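Local atomic coordinates of LPP20 lipofamily protein (Helicobacter pylori R046Wa, PDB entry 4KZS), a protein that is of unknown function but is secreted by this human pathogen and may be connected with the outer membrane and its Tol-Pal system. Residues A31-A36 with Y95-R100; Q120-M125 with E165-I170. One frame throughout, in Å; residues are numbered along the deposited sequence.

Interactions 1 and 2 lie in different parts of an elongated chain and do not touch: their centres are about 39 Å apart and their nearest atoms about 22 Å. They are joined in sequence, because strand 94-102, which carries half of interaction 1, passes directly into helix 103-121, whose C-terminal end enters interaction 2. The first contact, its centre about 30 Å from that of the chain, packs helix 29-53 on an antiparallel sheet in the LPP20 lipoprotein part of the sequence. The second, centred about 14 Å from the chain's centre, joins helical elements of the middle-domain region. One is centred on paired hydroxyls, the other on paired aromatic rings, and no ligand or known active site connects them.

Interaction 1 of 2, residues A31-A36 with Y95-R100; sequences ASKQKA and YYTRVR
S32 and T97 meet at the tight centre of this helix-on-strand contact, where S32 OG and T97 OG1 share a hydrogen bond of 2.7 Å. A chi1 of 178° turns the serine hydroxyl away from its own amide nitrogen and carries it to the strand, and it has a weak second bond to the carbonyl of G24 on the neighbouring strand 19-26. One turn further along, the methyl of A36 rests against the strand backbone, with A36 CB 3.4 Å from T97 O. V99 extends this apolar side: its CG2 is 4.2 Å from A36 CB, and the valine also touches L40 of the same helix. The segment axes approach to 7.0 Å at a crossing angle of -39°, an approach that suits the small S32 and A36 facing the strand.

The margins are looser. Of the Y95 side chain only CB nears S32 (CB to CB 3.8 Å); the ring leads away, and the side chain also touches K29 and V90. K33 brushes T97 CG2 with its CG at 4.1 Å; the rest of the bent side chain leads outward, and K33 also touches Q88 of strand 84-91. The chemistry implies a short polar link between buried hydroxyls, set beside methyl packing, that ties helix 29-53 to the central strand of the sheet without any charged pair across the contact.

Interaction 2 of 2, residues Q120-M125 with E165-I170; sequences QFSTLM and ENYEKI
Y167 and F121 bury the most surface here, and their rings form a T-shaped (edge-to-face) pair, the edge of F121 directed at a face of Y167. The ring centroids are 4.5 Å apart and the planes are inclined at 62°, although the exact closeness of the rings is uncertain in this model. F121 CB contributes to the same face in a CH-pi contact, 4.1 Å from the centroid of the Y167 ring and 16° off its normal, so both the stem and the ring of the phenylalanine cover the tyrosine. At chi1 -160° the F121 ring swings away from N and past the carbonyl carbon, reaching across from the end of helix 103-121, while its side chain also packs on M140, L143 and L144 of helix 135-157. Y167 has a further edge-to-face partner in Y118, one turn before F121.

M125 is the third contributor. Its thioether comes to the rim of the tyrosine near the ring plane, with SD 4.5 Å from Y167 CE1, and the same sulfur lies 4.4 Å from I170 CD1, bridging two side chains one turn apart on helix 165-172. Y167 OH ends beside S122, 3.9 Å from its CB, in van der Waals contact. Between these segments the contact is apolar, aromatic rings plus a thioether and an isoleucine, with no hydrogen bond. It docks the short helix 165-172 onto the end of helix 103-121, beside helix 135-157; the three helices pack together here, probably as part of the three-helix bundle described for this protein.

Interaction 1 of 2, residues A31-A36 with Y95-R100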
# COMPACT_ATOMS: atom_id res chain seq x y z
N ALA A 31 17.11 -21.45 10.13
CA ALA A 31 17.46 -20.14 10.72
C ALA A 31 18.75 -19.60 10.10
O ALA A 31 18.94 -18.38 9.96
CB ALA A 31 17.62 -20.25 12.22
N SER A 32 19.63 -20.53 9.70
CA SER A 32 20.87 -20.11 9.12
C SER A 32 20.57 -19.45 7.78
O SER A 32 20.89 -18.26 7.58
CB SER A 32 21.83 -21.29 9.01
OG SER A 32 23.03 -20.90 8.41
N LYS A 33 19.93 -20.22 6.88
CA LYS A 33 19.39 -19.70 5.61
C LYS A 33 18.80 -18.31 5.80
O LYS A 33 19.25 -17.34 5.14
CB LYS A 33 18.38 -20.67 4.98
CG LYS A 33 19.06 -21.89 4.38
CD LYS A 33 18.14 -22.82 3.57
CE LYS A 33 18.53 -24.31 3.86
NZ LYS A 33 17.91 -25.40 3.03
N GLN A 34 17.85 -18.17 6.74
CA GLN A 34 17.24 -16.85 6.95
C GLN A 34 18.21 -15.77 7.36
O GLN A 34 18.12 -14.65 6.84
CB GLN A 34 16.06 -16.88 7.89
CG GLN A 34 14.92 -17.80 7.44
CD GLN A 34 14.40 -17.56 6.01
OE1 GLN A 34 14.34 -16.42 5.50
NE2 GLN A 34 13.99 -18.65 5.36
N LYS A 35 19.16 -16.08 8.26
CA LYS A 35 20.09 -15.01 8.74
C LYS A 35 20.93 -14.64 7.50
O LYS A 35 21.23 -13.47 7.31
CB LYS A 35 20.90 -15.39 10.04
CG LYS A 35 21.88 -14.35 10.67
CD LYS A 35 23.09 -14.93 11.54
CE LYS A 35 24.37 -14.03 11.70
NZ LYS A 35 25.69 -14.51 12.29
N ALA A 36 21.23 -15.59 6.62
CA ALA A 36 22.12 -15.30 5.50
C ALA A 36 21.41 -14.43 4.43
O ALA A 36 22.02 -13.51 3.89
CB ALA A 36 22.66 -16.59 4.92
N TYR A 95 24.77 -23.93 12.64
CA TYR A 95 24.74 -24.02 11.20
C TYR A 95 25.23 -22.72 10.59
O TYR A 95 25.11 -21.62 11.21
CB TYR A 95 23.33 -24.34 10.74
CG TYR A 95 22.79 -25.59 11.38
CD1 TYR A 95 22.51 -25.64 12.76
CD2 TYR A 95 22.55 -26.73 10.60
CE1 TYR A 95 22.02 -26.81 13.34
CE2 TYR A 95 22.06 -27.91 11.17
CZ TYR A 95 21.80 -27.94 12.53
OH TYR A 95 21.32 -29.13 13.02
N TYR A 96 25.80 -22.83 9.40
CA TYR A 96 26.28 -21.67 8.69
C TYR A 96 25.81 -21.82 7.27
O TYR A 96 25.82 -22.94 6.71
CB TYR A 96 27.82 -21.62 8.74
CG TYR A 96 28.47 -20.59 7.83
CD1 TYR A 96 28.72 -19.30 8.26
CD2 TYR A 96 28.87 -20.93 6.53
CE1 TYR A 96 29.33 -18.37 7.42
CE2 TYR A 96 29.49 -20.00 5.70
CZ TYR A 96 29.70 -18.74 6.16
OH TYR A 96 30.28 -17.85 5.34
N THR A 97 25.40 -20.71 6.68
CA THR A 97 24.92 -20.66 5.29
C THR A 97 25.52 -19.39 4.67
O THR A 97 25.61 -18.29 5.33
CB THR A 97 23.37 -20.60 5.23
OG1 THR A 97 22.81 -21.76 5.87
CG2 THR A 97 22.86 -20.60 3.82
N ARG A 98 25.98 -19.51 3.44
CA ARG A 98 26.36 -18.30 2.75
C ARG A 98 25.70 -18.31 1.36
O ARG A 98 25.58 -19.35 0.75
CB ARG A 98 27.86 -18.27 2.69
CG ARG A 98 28.45 -17.12 1.91
CD ARG A 98 29.65 -17.79 1.24
NE ARG A 98 30.78 -16.93 1.36
CZ ARG A 98 31.92 -17.10 0.74
NH1 ARG A 98 32.14 -18.17 -0.01
NH2 ARG A 98 32.85 -16.21 0.94
N VAL A 99 25.25 -17.15 0.90
CA VAL A 99 24.42 -17.03 -0.27
C VAL A 99 24.95 -15.89 -1.04
O VAL A 99 25.67 -15.07 -0.52
CB VAL A 99 22.97 -16.68 0.04
CG1 VAL A 99 22.31 -17.78 0.83
CG2 VAL A 99 22.91 -15.45 0.90
N ARG A 100 24.66 -15.88 -2.33
CA ARG A 100 25.05 -14.79 -3.20
C ARG A 100 24.06 -14.64 -4.32
O ARG A 100 23.19 -15.53 -4.56
CB ARG A 100 26.40 -15.07 -3.78
CG ARG A 100 26.43 -16.29 -4.68
CD ARG A 100 27.81 -16.43 -5.26
NE ARG A 100 27.82 -17.40 -6.35
CZ ARG A 100 28.85 -17.54 -7.21
NH1 ARG A 100 29.94 -16.80 -7.09
NH2 ARG A 100 28.79 -18.42 -8.17

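Interaction 2 of 2, residues Q120-M125 with E165-I170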
# COMPACT_ATOMS: atom_id res chain seq x y z
N GLN A 120 -0.20 -3.70 -12.56
CA GLN A 120 -1.21 -4.05 -11.59
C GLN A 120 -2.06 -2.82 -11.36
O GLN A 120 -3.16 -2.92 -10.81
CB GLN A 120 -0.56 -4.46 -10.29
CG GLN A 120 -1.59 -4.99 -9.34
CD GLN A 120 -0.97 -5.45 -8.06
OE1 GLN A 120 0.19 -5.89 -8.05
NE2 GLN A 120 -1.72 -5.35 -6.96
N PHE A 121 -1.53 -1.65 -11.75
CA PHE A 121 -2.12 -0.36 -11.44
C PHE A 121 -3.25 -0.19 -12.40
O PHE A 121 -4.35 0.17 -12.00
CB PHE A 121 -1.12 0.78 -11.65
CG PHE A 121 -1.46 2.05 -10.91
CD1 PHE A 121 -1.32 2.13 -9.53
CD2 PHE A 121 -1.91 3.17 -11.60
CE1 PHE A 121 -1.61 3.31 -8.85
CE2 PHE A 121 -2.19 4.36 -10.92
CZ PHE A 121 -2.04 4.42 -9.54
N SER A 122 -2.94 -0.47 -13.67
CA SER A 122 -3.93 -0.37 -14.74
C SER A 122 -5.20 -1.13 -14.39
O SER A 122 -6.29 -0.70 -14.74
CB SER A 122 -3.34 -0.88 -16.04
OG SER A 122 -2.83 -2.18 -15.83
N THR A 123 -5.07 -2.22 -13.64
CA THR A 123 -6.23 -3.00 -13.19
C THR A 123 -6.91 -2.44 -11.92
O THR A 123 -7.73 -3.11 -11.28
CB THR A 123 -5.90 -4.51 -13.00
OG1 THR A 123 -5.47 -4.76 -11.65
CG2 THR A 123 -4.86 -4.98 -14.02
N LEU A 124 -6.55 -1.21 -11.58
CA LEU A 124 -7.08 -0.57 -10.39
C LEU A 124 -7.73 0.77 -10.68
O LEU A 124 -8.43 1.31 -9.83
CB LEU A 124 -5.97 -0.40 -9.35
CG LEU A 124 -5.78 -1.58 -8.43
CD1 LEU A 124 -4.61 -1.30 -7.49
CD2 LEU A 124 -7.06 -1.83 -7.65
N MET A 125 -7.52 1.30 -11.89
CA MET A 125 -8.03 2.61 -12.30
C MET A 125 -9.57 2.78 -12.29
O MET A 125 -10.27 1.88 -11.83
CB MET A 125 -7.49 2.89 -13.68
CG MET A 125 -6.00 2.98 -13.68
SD MET A 125 -5.49 3.45 -15.33
CE MET A 125 -5.87 1.95 -16.26
N GLU A 165 4.87 9.35 -13.50
CA GLU A 165 4.21 10.66 -13.54
C GLU A 165 2.75 10.59 -13.99
O GLU A 165 1.88 11.27 -13.45
CB GLU A 165 4.96 11.63 -14.45
CG GLU A 165 4.12 12.81 -14.94
CD GLU A 165 4.93 14.02 -15.31
OE1 GLU A 165 4.35 14.95 -15.92
OE2 GLU A 165 6.15 14.04 -15.00
N ASN A 166 2.49 9.75 -14.98
CA ASN A 166 1.17 9.66 -15.52
C ASN A 166 0.23 9.01 -14.57
O ASN A 166 -0.93 9.39 -14.48
CB ASN A 166 1.19 8.85 -16.80
CG ASN A 166 0.37 9.48 -17.87
OD1 ASN A 166 -0.86 9.33 -17.89
ND2 ASN A 166 1.03 10.25 -18.76
N TYR A 167 0.72 7.99 -13.90
CA TYR A 167 -0.09 7.24 -12.99
C TYR A 167 -0.36 8.09 -11.79
O TYR A 167 -1.46 8.09 -11.26
CB TYR A 167 0.65 6.02 -12.56
CG TYR A 167 0.43 4.83 -13.44
CD1 TYR A 167 -0.83 4.55 -13.96
CD2 TYR A 167 1.46 3.96 -13.71
CE1 TYR A 167 -1.04 3.44 -14.75
CE2 TYR A 167 1.26 2.84 -14.50
CZ TYR A 167 0.01 2.59 -15.02
OH TYR A 167 -0.21 1.47 -15.80
N GLU A 168 0.64 8.83 -11.36
CA GLU A 168 0.46 9.71 -10.25
C GLU A 168 -0.73 10.63 -10.54
O GLU A 168 -1.72 10.59 -9.82
CB GLU A 168 1.74 10.48 -10.00
CG GLU A 168 2.80 9.61 -9.36
CD GLU A 168 2.66 9.51 -7.85
OE1 GLU A 168 3.43 8.76 -7.22
OE2 GLU A 168 1.81 10.20 -7.27
N LYS A 169 -0.65 11.40 -11.61
CA LYS A 169 -1.80 12.17 -12.07
C LYS A 169 -3.10 11.42 -11.87
O LYS A 169 -3.93 11.80 -11.06
CB LYS A 169 -1.66 12.60 -13.53
CG LYS A 169 -2.80 13.50 -14.01
CD LYS A 169 -2.77 14.87 -13.34
CE LYS A 169 -3.92 15.75 -13.81
NZ LYS A 169 -3.90 17.15 -13.34
N ILE A 170 -3.27 10.32 -12.57
CA ILE A 170 -4.50 9.52 -12.43
C ILE A 170 -4.87 9.24 -10.97
O ILE A 170 -6.04 9.04 -10.66
CB ILE A 170 -4.32 8.21 -13.16
CG1 ILE A 170 -4.19 8.48 -14.65
CG2 ILE A 170 -5.46 7.25 -12.85
CD1 ILE A 170 -3.53 7.34 -15.38